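Local coordinates for protein steroid delta-isomerase (Pseudomonas aeruginosa, PDB 3MSO) that probably works as an isomerase of the SnoaL-like family, built on the NTF2 fold, although its true substrate is not established, at residues A16-L21 with V83-S88; L59-T64 with A135-A140; R103-D106 with I110-F113; G20-R25 with E67-H72. One frame throughout, in Å; residues are numbered along the deposited sequence.

Overall arrangement
The chain pairs a mixed sheet with packed helices, consistent with the NTF2 fold. Contacts 1 and 4 both start from helix 9-23 and share Gly20 and Leu21. Their centres are about 8 Å apart, and they use the neighbouring strands 82-91 and 69-77. Contact 3 is the hairpin of strands 94-104 and 110-118 in the same sheet, about 14 Å from contact 1 between centres. Contact 2, about 21 Å from contact 1 between centres, joins helix 52-65 to the C-terminal helix 120-138. Along the chain contacts 1 and 4 cross contact 2, and contact 3 falls between its two segments. Trp18, Leu59 and Phe113 touch, joining segments of contacts 1, 2 and 3 across helices and sheet.

Contact 1 of 4, residues A16-L21 with V83-S88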
loop_
_atom_site.group_PDB
_atom_site.type_symbol
_atom_site.label_atom_id
_atom_site.label_comp_id
_atom_site.label_asym_id
_atom_site.label_seq_id
_atom_site.Cartn_x
_atom_site.Cartn_y
_atom_site.Cartn_z
ATOM N N ALA B 16 -31.520 1.981 -9.065
ATOM C CA ALA B 16 -31.886 2.478 -10.397
ATOM C C ALA B 16 -31.353 3.899 -10.621
ATOM O O ALA B 16 -30.798 4.185 -11.697
ATOM C CB ALA B 16 -33.396 2.449 -10.571
ATOM N N GLU B 17 -31.494 4.767 -9.583
ATOM C CA GLU B 17 -31.019 6.151 -9.587
ATOM C C GLU B 17 -29.491 6.182 -9.572
ATOM O O GLU B 17 -28.884 6.979 -10.290
ATOM C CB GLU B 17 -31.572 6.931 -8.385
ATOM C CG GLU B 17 -32.980 7.450 -8.607
ATOM C CD GLU B 17 -33.539 8.253 -7.450
ATOM O OE1 GLU B 17 -33.079 9.400 -7.245
ATOM O OE2 GLU B 17 -34.458 7.744 -6.765
ATOM N N TRP B 18 -28.871 5.297 -8.773
ATOM C CA TRP B 18 -27.423 5.200 -8.664
ATOM C C TRP B 18 -26.844 4.802 -10.015
ATOM O O TRP B 18 -25.865 5.406 -10.449
ATOM C CB TRP B 18 -27.024 4.221 -7.559
ATOM C CG TRP B 18 -25.599 3.770 -7.656
ATOM C CD1 TRP B 18 -25.145 2.640 -8.269
ATOM C CD2 TRP B 18 -24.441 4.455 -7.160
ATOM N NE1 TRP B 18 -23.779 2.566 -8.167
ATOM C CE2 TRP B 18 -23.319 3.663 -7.484
ATOM C CE3 TRP B 18 -24.243 5.650 -6.453
ATOM C CZ2 TRP B 18 -22.009 4.055 -7.177
ATOM C CZ3 TRP B 18 -22.948 6.025 -6.125
ATOM C CH2 TRP B 18 -21.849 5.247 -6.510
ATOM N N HIS B 19 -27.456 3.812 -10.687
ATOM C CA HIS B 19 -27.020 3.355 -12.007
ATOM C C HIS B 19 -27.066 4.484 -13.024
ATOM O O HIS B 19 -26.104 4.636 -13.784
ATOM C CB HIS B 19 -27.826 2.141 -12.500
ATOM C CG HIS B 19 -27.293 0.824 -12.040
ATOM N ND1 HIS B 19 -26.066 0.348 -12.466
ATOM C CD2 HIS B 19 -27.845 -0.083 -11.214
ATOM C CE1 HIS B 19 -25.909 -0.830 -11.886
ATOM N NE2 HIS B 19 -26.941 -1.125 -11.107
ATOM N N GLY B 20 -28.151 5.278 -12.994
ATOM C CA GLY B 20 -28.349 6.439 -13.855
ATOM C C GLY B 20 -27.318 7.532 -13.632
ATOM O O GLY B 20 -26.857 8.163 -14.583
ATOM N N LEU B 21 -26.943 7.759 -12.374
ATOM C CA LEU B 21 -25.918 8.733 -11.999
ATOM C C LEU B 21 -24.536 8.339 -12.553
ATOM O O LEU B 21 -23.827 9.203 -13.080
ATOM C CB LEU B 21 -25.836 8.866 -10.464
ATOM C CG LEU B 21 -26.975 9.585 -9.737
ATOM C CD1 LEU B 21 -26.708 9.605 -8.256
ATOM C CD2 LEU B 21 -27.184 11.013 -10.256
ATOM N N VAL B 83 -26.785 -5.386 -2.168
ATOM C CA VAL B 83 -26.432 -5.617 -3.553
ATOM C C VAL B 83 -24.915 -5.606 -3.727
ATOM O O VAL B 83 -24.207 -4.893 -3.007
ATOM C CB VAL B 83 -27.155 -4.572 -4.454
ATOM C CG1 VAL B 83 -26.458 -3.210 -4.472
ATOM C CG2 VAL B 83 -27.367 -5.096 -5.868
ATOM N N VAL B 84 -24.420 -6.418 -4.654
ATOM C CA VAL B 84 -23.022 -6.407 -5.076
ATOM C C VAL B 84 -23.040 -6.111 -6.574
ATOM O O VAL B 84 -23.697 -6.827 -7.348
ATOM C CB VAL B 84 -22.205 -7.679 -4.714
ATOM C CG1 VAL B 84 -20.958 -7.809 -5.596
ATOM C CG2 VAL B 84 -21.818 -7.673 -3.241
ATOM N N LEU B 85 -22.379 -5.007 -6.951
ATOM C CA LEU B 85 -22.249 -4.583 -8.348
ATOM C C LEU B 85 -20.808 -4.806 -8.762
ATOM O O LEU B 85 -19.915 -4.078 -8.305
ATOM C CB LEU B 85 -22.661 -3.102 -8.556
ATOM C CG LEU B 85 -23.967 -2.651 -7.908
ATOM C CD1 LEU B 85 -24.119 -1.157 -7.986
ATOM C CD2 LEU B 85 -25.173 -3.402 -8.498
ATOM N N GLU B 86 -20.578 -5.871 -9.547
ATOM C CA GLU B 86 -19.260 -6.250 -10.064
ATOM C C GLU B 86 -18.903 -5.286 -11.191
ATOM O O GLU B 86 -19.753 -5.013 -12.052
ATOM C CB GLU B 86 -19.294 -7.698 -10.601
ATOM C CG GLU B 86 -18.037 -8.114 -11.343
ATOM C CD GLU B 86 -18.129 -9.400 -12.126
ATOM O OE1 GLU B 86 -19.141 -9.620 -12.825
ATOM O OE2 GLU B 86 -17.150 -10.172 -12.077
ATOM N N PHE B 87 -17.650 -4.787 -11.204
ATOM C CA PHE B 87 -17.191 -3.900 -12.260
ATOM C C PHE B 87 -15.779 -4.192 -12.729
ATOM O O PHE B 87 -14.968 -4.787 -12.000
ATOM C CB PHE B 87 -17.329 -2.404 -11.856
ATOM C CG PHE B 87 -16.453 -1.933 -10.705
ATOM C CD1 PHE B 87 -15.126 -1.560 -10.921
ATOM C CD2 PHE B 87 -16.965 -1.836 -9.414
ATOM C CE1 PHE B 87 -14.323 -1.124 -9.865
ATOM C CE2 PHE B 87 -16.150 -1.404 -8.350
ATOM C CZ PHE B 87 -14.833 -1.074 -8.585
ATOM N N SER B 88 -15.473 -3.703 -13.937
ATOM C CA SER B 88 -14.152 -3.667 -14.549
ATOM C C SER B 88 -13.864 -2.188 -14.739
ATOM O O SER B 88 -14.789 -1.396 -14.878
ATOM C CB SER B 88 -14.150 -4.377 -15.892
ATOM O OG SER B 88 -15.164 -3.867 -16.740
#
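Leu85 meets helix 9-23 with both of its methyl groups, one for Trp18 and one for His19. The contact is small: leucine methyls against two nitrogen-bearing rings. Leu85 CD1 lies 3.7 Å from Trp18 NE1, and it also lies 3.9 Å from Trp18 CD1. The methyl therefore rests against the pyrrole part of the indole. Leu85 CD2 takes the other partner, at 3.9 Å from His19 NE2. The imidazole and the leucine approach from opposite directions, one from the helix and one from the strand. Trp18 carries its CG opposite the backbone N (chi1 163°), which sends the indole across to the strand. Leu85 has CG beside its own N (chi1 -47°), and its fork opens toward the helix.

The polar atoms make no hydrogen bond between the segments. Each ring nitrogen that touches Leu85 has a polar partner on strand 69-77. The indole N-H of Trp18 bonds to Tyr71 OH. His19 NE2 has a weak hydrogen bond with Gln74 OE1.

The arrangement is consistent with the NTF2 fold, in which helices pack on the concave face of the curved sheet. Trp18 also meets Phe113 edge-to-face on strand 110-118. Helix 9-23 also packs on helix 30-33, through Glu17 and Leu21 on Leu33 and Trp18 on Leu30. Strand 82-91 is flanked by strands 69-77 and 94-104, and Val84 and Glu86 pack against a second subunit.

Contact 2 of 4, residues L59-T64 with A135-A140; sequences LNTVLT and ASYLAA
Tyr137 reaches out from the C-terminal helix and brings its phenol to Thr61 and Thr64 of helix 52-65. The two threonines meet different parts of it. Thr61 comes alongside the ring, and the two side chains slide past each other in opposite directions. Thr61 CG2 sits in the ring plane, at the edge, 3.9 Å from Tyr137 CE2. Thr64 approaches head-on from the opposite direction and meets the hydroxyl. Tyr137 OH donates to Thr64 OG1 at 3.2 Å. The Thr64 methyl is close to the same group, with CG2 3.6 Å from Tyr137 OH.

The first torsion of Thr64 (chi1 64°) puts OG1 between the backbone N and the carbonyl carbon. Thr64 OG1 there turns back to its own helix and donates to Thr61 O at 2.6 Å. This is a familiar use of threonine in helices: the hydroxyl bonds to a carbonyl one turn earlier. The bond lies in the carbonyl plane, on a lone pair, with a C=O...OG1 angle of 132°. Thr61 O also accepts from Thr64 N at 2.8 Å, so two donors of one residue share it. The result is a relay from Tyr137 OH through Thr64 OG1 to Thr61 O, in which each hydroxyl probably points its proton at the next acceptor.

The hydroxyl of Thr61 looks to its own helix and bonds to Met57 O. Arg133 NH2 bonds to Thr64 O and adds a second polar link between the helices. Leu138 of a third subunit packs on Tyr137.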
loop_
_atom_site.group_PDB
_atom_site.type_symbol
_atom_site.label_atom_id
_atom_site.label_comp_id
_atom_site.label_asym_id
_atom_site.label_seq_id
_atom_site.Cartn_x
_atom_site.Cartn_y
_atom_site.Cartn_z
ATOM N N LEU B 59 -16.993 9.178 -3.151
ATOM C CA LEU B 59 -17.649 8.517 -4.286
ATOM C C LEU B 59 -17.585 9.346 -5.557
ATOM O O LEU B 59 -17.498 8.769 -6.639
ATOM C CB LEU B 59 -19.078 8.056 -3.982
ATOM C CG LEU B 59 -19.211 6.915 -2.974
ATOM C CD1 LEU B 59 -20.649 6.781 -2.494
ATOM C CD2 LEU B 59 -18.745 5.600 -3.559
ATOM N N ASN B 60 -17.536 10.687 -5.428
ATOM C CA ASN B 60 -17.377 11.580 -6.576
ATOM C C ASN B 60 -15.943 11.558 -7.071
ATOM O O ASN B 60 -15.712 11.636 -8.275
ATOM C CB ASN B 60 -17.764 13.004 -6.224
ATOM C CG ASN B 60 -19.157 13.357 -6.653
ATOM O OD1 ASN B 60 -20.104 13.219 -5.872
ATOM N ND2 ASN B 60 -19.321 13.793 -7.911
ATOM N N THR B 61 -14.982 11.457 -6.139
ATOM C CA THR B 61 -13.555 11.427 -6.433
ATOM C C THR B 61 -13.189 10.137 -7.152
ATOM O O THR B 61 -12.528 10.189 -8.194
ATOM C CB THR B 61 -12.743 11.651 -5.150
ATOM O OG1 THR B 61 -13.191 12.856 -4.526
ATOM C CG2 THR B 61 -11.253 11.759 -5.431
ATOM N N VAL B 62 -13.651 8.985 -6.608
ATOM C CA VAL B 62 -13.432 7.642 -7.162
ATOM C C VAL B 62 -13.927 7.605 -8.629
ATOM O O VAL B 62 -13.261 7.025 -9.490
ATOM C CB VAL B 62 -14.065 6.579 -6.216
ATOM C CG1 VAL B 62 -14.270 5.229 -6.896
ATOM C CG2 VAL B 62 -13.242 6.419 -4.931
ATOM N N LEU B 63 -14.977 8.399 -8.924
ATOM C CA LEU B 63 -15.587 8.564 -10.244
ATOM C C LEU B 63 -14.653 9.255 -11.226
ATOM O O LEU B 63 -14.721 8.971 -12.421
ATOM C CB LEU B 63 -16.915 9.333 -10.100
ATOM C CG LEU B 63 -17.735 9.630 -11.342
ATOM C CD1 LEU B 63 -18.467 8.383 -11.847
ATOM C CD2 LEU B 63 -18.718 10.768 -11.079
ATOM N N THR B 64 -13.781 10.148 -10.742
ATOM C CA THR B 64 -12.845 10.894 -11.601
ATOM C C THR B 64 -11.563 10.104 -11.874
ATOM O O THR B 64 -10.769 10.480 -12.737
ATOM C CB THR B 64 -12.553 12.305 -11.022
ATOM O OG1 THR B 64 -11.890 12.180 -9.762
ATOM C CG2 THR B 64 -13.815 13.160 -10.871
ATOM N N ALA B 135 -5.385 15.781 -3.183
ATOM C CA ALA B 135 -4.315 16.778 -3.081
ATOM C C ALA B 135 -4.529 17.908 -4.103
ATOM O O ALA B 135 -4.262 19.072 -3.790
ATOM C CB ALA B 135 -2.962 16.122 -3.316
ATOM N N SER B 136 -4.998 17.550 -5.324
ATOM C CA SER B 136 -5.296 18.472 -6.415
ATOM C C SER B 136 -6.453 19.401 -6.029
ATOM O O SER B 136 -6.335 20.617 -6.205
ATOM C CB SER B 136 -5.622 17.707 -7.692
ATOM N N TYR B 137 -7.536 18.841 -5.454
ATOM C CA TYR B 137 -8.707 19.607 -5.027
ATOM C C TYR B 137 -8.399 20.581 -3.902
ATOM O O TYR B 137 -8.933 21.697 -3.907
ATOM C CB TYR B 137 -9.882 18.692 -4.640
ATOM C CG TYR B 137 -10.345 17.754 -5.730
ATOM C CD1 TYR B 137 -10.687 18.233 -6.992
ATOM C CD2 TYR B 137 -10.525 16.398 -5.476
ATOM C CE1 TYR B 137 -11.129 17.374 -7.997
ATOM C CE2 TYR B 137 -10.950 15.525 -6.475
ATOM C CZ TYR B 137 -11.265 16.018 -7.733
ATOM O OH TYR B 137 -11.719 15.164 -8.710
ATOM N N LEU B 138 -7.527 20.170 -2.956
ATOM C CA LEU B 138 -7.091 21.003 -1.829
ATOM C C LEU B 138 -6.139 22.131 -2.215
ATOM O O LEU B 138 -6.048 23.116 -1.489
ATOM C CB LEU B 138 -6.445 20.149 -0.736
ATOM C CG LEU B 138 -7.306 19.820 0.467
ATOM C CD1 LEU B 138 -6.436 19.471 1.642
ATOM C CD2 LEU B 138 -8.180 20.996 0.867
ATOM N N ALA B 139 -5.424 21.994 -3.342
ATOM C CA ALA B 139 -4.483 23.004 -3.830
ATOM C C ALA B 139 -5.202 24.204 -4.503
ATOM O O ALA B 139 -4.565 24.958 -5.252
ATOM C CB ALA B 139 -3.494 22.355 -4.795
ATOM N N ALA B 140 -6.521 24.383 -4.201
ATOM C CA ALA B 140 -7.457 25.405 -4.704
ATOM C C ALA B 140 -6.904 26.843 -4.866
ATOM O O ALA B 140 -6.601 27.543 -3.899
ATOM C CB ALA B 140 -8.730 25.405 -3.870
#

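Contact 3 of 4, residues R103-D106 with I110-F113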
loop_
_atom_site.group_PDB
_atom_site.type_symbol
_atom_site.label_atom_id
_atom_site.label_comp_id
_atom_site.label_asym_id
_atom_site.label_seq_id
_atom_site.Cartn_x
_atom_site.Cartn_y
_atom_site.Cartn_z
ATOM N N ARG B 103 -25.397 -1.659 1.030
ATOM C CA ARG B 103 -26.462 -2.002 1.974
ATOM C C ARG B 103 -27.405 -0.770 2.099
ATOM O O ARG B 103 -26.940 0.362 2.285
ATOM C CB ARG B 103 -25.915 -2.396 3.350
ATOM C CG ARG B 103 -27.019 -2.804 4.333
ATOM C CD ARG B 103 -26.525 -2.928 5.752
ATOM N NE ARG B 103 -25.895 -4.227 5.976
ATOM C CZ ARG B 103 -24.595 -4.411 6.191
ATOM N NH1 ARG B 103 -23.764 -3.370 6.240
ATOM N NH2 ARG B 103 -24.119 -5.634 6.383
ATOM N N PHE B 104 -28.725 -1.015 1.994
ATOM C CA PHE B 104 -29.756 0.009 2.076
ATOM C C PHE B 104 -30.633 -0.174 3.337
ATOM O O PHE B 104 -30.699 -1.279 3.891
ATOM C CB PHE B 104 -30.661 -0.109 0.854
ATOM C CG PHE B 104 -30.001 -0.011 -0.489
ATOM C CD1 PHE B 104 -29.834 1.217 -1.106
ATOM C CD2 PHE B 104 -29.621 -1.150 -1.173
ATOM C CE1 PHE B 104 -29.248 1.303 -2.366
ATOM C CE2 PHE B 104 -29.054 -1.064 -2.439
ATOM C CZ PHE B 104 -28.870 0.161 -3.030
ATOM N N ASP B 105 -31.330 0.889 3.771
ATOM C CA ASP B 105 -32.263 0.753 4.894
ATOM C C ASP B 105 -33.692 0.494 4.364
ATOM O O ASP B 105 -33.854 0.349 3.150
ATOM C CB ASP B 105 -32.192 1.941 5.876
ATOM C CG ASP B 105 -32.560 3.319 5.353
ATOM O OD1 ASP B 105 -33.225 3.408 4.289
ATOM O OD2 ASP B 105 -32.269 4.298 6.044
ATOM N N ASP B 106 -34.707 0.420 5.263
ATOM C CA ASP B 106 -36.109 0.175 4.926
ATOM C C ASP B 106 -36.636 1.228 3.954
ATOM O O ASP B 106 -37.489 0.919 3.120
ATOM C CB ASP B 106 -36.974 0.259 6.200
ATOM C CG ASP B 106 -36.850 -0.872 7.190
ATOM O OD1 ASP B 106 -36.458 -1.977 6.779
ATOM O OD2 ASP B 106 -37.250 -0.678 8.363
ATOM N N ILE B 110 -28.907 4.594 1.194
ATOM C CA ILE B 110 -27.618 3.900 1.260
ATOM C C ILE B 110 -27.069 4.133 2.661
ATOM O O ILE B 110 -26.949 5.284 3.062
ATOM C CB ILE B 110 -26.633 4.372 0.146
ATOM C CG1 ILE B 110 -27.159 4.011 -1.278
ATOM C CG2 ILE B 110 -25.209 3.804 0.393
ATOM C CD1 ILE B 110 -26.480 4.764 -2.455
ATOM N N VAL B 111 -26.763 3.051 3.405
ATOM C CA VAL B 111 -26.216 3.097 4.767
ATOM C C VAL B 111 -24.747 2.650 4.830
ATOM O O VAL B 111 -23.976 3.176 5.632
ATOM C CB VAL B 111 -27.097 2.400 5.838
ATOM C CG1 VAL B 111 -28.478 3.043 5.912
ATOM C CG2 VAL B 111 -27.218 0.885 5.602
ATOM N N ASP B 112 -24.365 1.689 3.995
ATOM C CA ASP B 112 -23.009 1.169 3.943
ATOM C C ASP B 112 -22.587 0.959 2.466
ATOM O O ASP B 112 -23.298 0.326 1.689
ATOM C CB ASP B 112 -22.910 -0.136 4.759
ATOM C CG ASP B 112 -21.496 -0.572 5.104
ATOM O OD1 ASP B 112 -20.880 -1.291 4.288
ATOM O OD2 ASP B 112 -21.034 -0.252 6.214
ATOM N N PHE B 113 -21.448 1.527 2.087
ATOM C CA PHE B 113 -20.924 1.397 0.747
ATOM C C PHE B 113 -19.493 0.930 0.896
ATOM O O PHE B 113 -18.618 1.700 1.308
ATOM C CB PHE B 113 -20.982 2.737 0.015
ATOM C CG PHE B 113 -20.961 2.637 -1.492
ATOM C CD1 PHE B 113 -19.870 2.080 -2.158
ATOM C CD2 PHE B 113 -21.996 3.167 -2.255
ATOM C CE1 PHE B 113 -19.835 2.017 -3.551
ATOM C CE2 PHE B 113 -21.961 3.101 -3.652
ATOM C CZ PHE B 113 -20.873 2.536 -4.289
#
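Arg103 faces two residues at once, Val111 and Asp112, and the extra residue makes a classic beta bulge in the hairpin. Arg103 O accepts from Val111 N at 2.9 Å in a nearly straight bond (171° at the hydrogen). Arg103 O also takes a weak bond from Asp112 N at 3.4 Å. In return Arg103 N donates to Asp112 O at 3.0 Å. The helical psi of Val111 (-35°) turns both N-H groups to the one carbonyl. Beyond the bulge, Phe104 and Ile110 form an antiparallel non-hydrogen-bonded pair. Their side chains lie side by side and point the same way, with Phe104 CE1 3.6 Å from Ile110 CG1. They face helix 9-23, where both touch Thr14.

Arg103 and Asp112 project from the other face. Val111 packs CG2 on Arg103 CD and CG1 on Asp105 CB, both at 3.9 Å. The guanidinium turns its edge to Asp112 CB, and its plane is 67° from the carboxylate. Arg103 NH1 stays 4.1 Å from Asp112 OD1, which is beyond a salt bridge. The direct ion pair of Asp112 is with Arg41, so Arg103 probably adds a longer-range attraction. Arg103 NH2 lies near Arg73 of a second subunit, a like charge Asp112 may offset.

Contact 4 of 4, residues G20-R25 with E67-H72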
loop_
_atom_site.group_PDB
_atom_site.type_symbol
_atom_site.label_atom_id
_atom_site.label_comp_id
_atom_site.label_asym_id
_atom_site.label_seq_id
_atom_site.Cartn_x
_atom_site.Cartn_y
_atom_site.Cartn_z
ATOM N N GLY B 20 -28.151 5.278 -12.994
ATOM C CA GLY B 20 -28.349 6.439 -13.855
ATOM C C GLY B 20 -27.318 7.532 -13.632
ATOM O O GLY B 20 -26.857 8.163 -14.583
ATOM N N LEU B 21 -26.943 7.759 -12.374
ATOM C CA LEU B 21 -25.918 8.733 -11.999
ATOM C C LEU B 21 -24.536 8.339 -12.553
ATOM O O LEU B 21 -23.827 9.203 -13.080
ATOM C CB LEU B 21 -25.836 8.866 -10.464
ATOM C CG LEU B 21 -26.975 9.585 -9.737
ATOM C CD1 LEU B 21 -26.708 9.605 -8.256
ATOM C CD2 LEU B 21 -27.184 11.013 -10.256
ATOM N N ILE B 22 -24.164 7.033 -12.416
ATOM C CA ILE B 22 -22.888 6.446 -12.865
ATOM C C ILE B 22 -22.775 6.465 -14.396
ATOM O O ILE B 22 -21.724 6.851 -14.930
ATOM C CB ILE B 22 -22.658 5.047 -12.232
ATOM C CG1 ILE B 22 -22.393 5.134 -10.711
ATOM C CG2 ILE B 22 -21.577 4.251 -12.959
ATOM C CD1 ILE B 22 -21.081 5.867 -10.258
ATOM N N ALA B 23 -23.881 6.098 -15.088
ATOM C CA ALA B 23 -24.006 6.120 -16.549
ATOM C C ALA B 23 -23.746 7.539 -17.080
ATOM O O ALA B 23 -23.048 7.696 -18.096
ATOM C CB ALA B 23 -25.393 5.642 -16.967
ATOM N N ARG B 24 -24.256 8.567 -16.355
ATOM C CA ARG B 24 -24.047 9.969 -16.719
ATOM C C ARG B 24 -22.684 10.471 -16.264
ATOM O O ARG B 24 -22.285 11.570 -16.639
ATOM C CB ARG B 24 -25.197 10.881 -16.216
ATOM C CG ARG B 24 -26.590 10.587 -16.803
ATOM C CD ARG B 24 -26.743 10.875 -18.302
ATOM N NE ARG B 24 -26.170 9.817 -19.141
ATOM C CZ ARG B 24 -25.211 10.007 -20.040
ATOM N NH1 ARG B 24 -24.742 11.228 -20.276
ATOM N NH2 ARG B 24 -24.717 8.982 -20.714
ATOM N N ARG B 25 -21.958 9.652 -15.462
ATOM C CA ARG B 25 -20.655 9.980 -14.875
ATOM C C ARG B 25 -20.752 11.340 -14.131
ATOM O O ARG B 25 -19.834 12.163 -14.173
ATOM C CB ARG B 25 -19.530 9.921 -15.933
ATOM N N GLU B 67 -11.198 4.712 -15.129
ATOM C CA GLU B 67 -11.292 4.824 -16.594
ATOM C C GLU B 67 -11.930 3.522 -17.101
ATOM O O GLU B 67 -11.734 2.463 -16.490
ATOM C CB GLU B 67 -9.908 4.939 -17.249
ATOM C CG GLU B 67 -9.152 6.238 -17.054
ATOM C CD GLU B 67 -7.740 6.149 -17.609
ATOM O OE1 GLU B 67 -7.585 6.092 -18.854
ATOM O OE2 GLU B 67 -6.791 6.068 -16.796
ATOM N N ASP B 68 -12.647 3.593 -18.236
ATOM C CA ASP B 68 -13.314 2.449 -18.896
ATOM C C ASP B 68 -14.148 1.603 -17.898
ATOM O O ASP B 68 -14.148 0.356 -17.960
ATOM C CB ASP B 68 -12.325 1.570 -19.723
ATOM C CG ASP B 68 -11.192 2.269 -20.461
ATOM O OD1 ASP B 68 -11.227 3.526 -20.576
ATOM O OD2 ASP B 68 -10.269 1.568 -20.920
ATOM N N PHE B 69 -14.843 2.311 -16.966
ATOM C CA PHE B 69 -15.668 1.726 -15.925
ATOM C C PHE B 69 -16.879 1.064 -16.563
ATOM O O PHE B 69 -17.572 1.689 -17.372
ATOM C CB PHE B 69 -16.122 2.773 -14.912
ATOM C CG PHE B 69 -16.851 2.193 -13.709
ATOM C CD1 PHE B 69 -18.221 1.934 -13.756
ATOM C CD2 PHE B 69 -16.172 1.907 -12.536
ATOM C CE1 PHE B 69 -18.883 1.392 -12.653
ATOM C CE2 PHE B 69 -16.843 1.389 -11.433
ATOM C CZ PHE B 69 -18.186 1.128 -11.500
ATOM N N ALA B 70 -17.131 -0.198 -16.187
ATOM C CA ALA B 70 -18.233 -0.977 -16.721
ATOM C C ALA B 70 -18.757 -1.912 -15.650
ATOM O O ALA B 70 -17.981 -2.546 -14.967
ATOM C CB ALA B 70 -17.759 -1.773 -17.933
ATOM N N TYR B 71 -20.067 -1.999 -15.513
ATOM C CA TYR B 71 -20.702 -2.925 -14.566
ATOM C C TYR B 71 -20.923 -4.266 -15.251
ATOM O O TYR B 71 -21.112 -4.316 -16.463
ATOM C CB TYR B 71 -22.038 -2.371 -14.049
ATOM C CG TYR B 71 -21.892 -1.406 -12.886
ATOM C CD1 TYR B 71 -21.129 -1.741 -11.761
ATOM C CD2 TYR B 71 -22.551 -0.183 -12.884
ATOM C CE1 TYR B 71 -21.032 -0.879 -10.672
ATOM C CE2 TYR B 71 -22.470 0.680 -11.793
ATOM C CZ TYR B 71 -21.720 0.322 -10.685
ATOM O OH TYR B 71 -21.622 1.180 -9.622
ATOM N N HIS B 72 -20.817 -5.350 -14.494
ATOM C CA HIS B 72 -21.008 -6.691 -15.027
ATOM C C HIS B 72 -22.106 -7.413 -14.250
ATOM O O HIS B 72 -23.256 -7.008 -14.382
ATOM C CB HIS B 72 -19.673 -7.427 -15.117
ATOM C CG HIS B 72 -18.728 -6.714 -16.031
ATOM N ND1 HIS B 72 -18.967 -6.636 -17.390
ATOM C CD2 HIS B 72 -17.617 -6.004 -15.744
ATOM C CE1 HIS B 72 -17.983 -5.912 -17.886
ATOM N NE2 HIS B 72 -17.149 -5.510 -16.937
#
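Ile22 touches two aromatic rings with one methyl group. Ile22 CG2 lies 3.9 Å from Phe69 CE1. Ile22 CG2 is also 3.9 Å from Tyr71 CE2, so it bridges the pair. Ile22 crosses both aromatic side chains at about a right angle. Its CG2 stands opposite the backbone N, while CG1 lies beside that N (chi1 -69°) and passes near the phenol oxygen, with Ile22 CG1 4.2 Å from Tyr71 OH.

The two rings are set against each other along the strand. Phe69 turns an edge to the face of Tyr71, with its CE1 over the centre of the Tyr71 ring and 3.5 Å above the plane. Tyr71 CE2 in turn lies in the plane of the Phe69 ring, at its edge. Both residues send their side chains to the helix side of the sheet, with Ala70 between them pointing away.

Further out, other residues hold these groups in place. Phe69 stacks on Phe87 of the next strand, 82-91. Tyr71 packs on Leu85, and its ring meets that of His19. On the helix side, the chain leaves helix 9-23 through a Schellman motif. Arg25 has a positive phi (52°), with two bonds back into the last turn. Leu27 covers Ile22 beyond the turn.

No hydrogen bond joins the two segments. The apolar methyl and the rings make the join, while the Tyr71 hydroxyl bonds to Asp100 OD2. The Tyr71 ring is thus held both by a directional polar bond at its end and by apolar contact with Ile22.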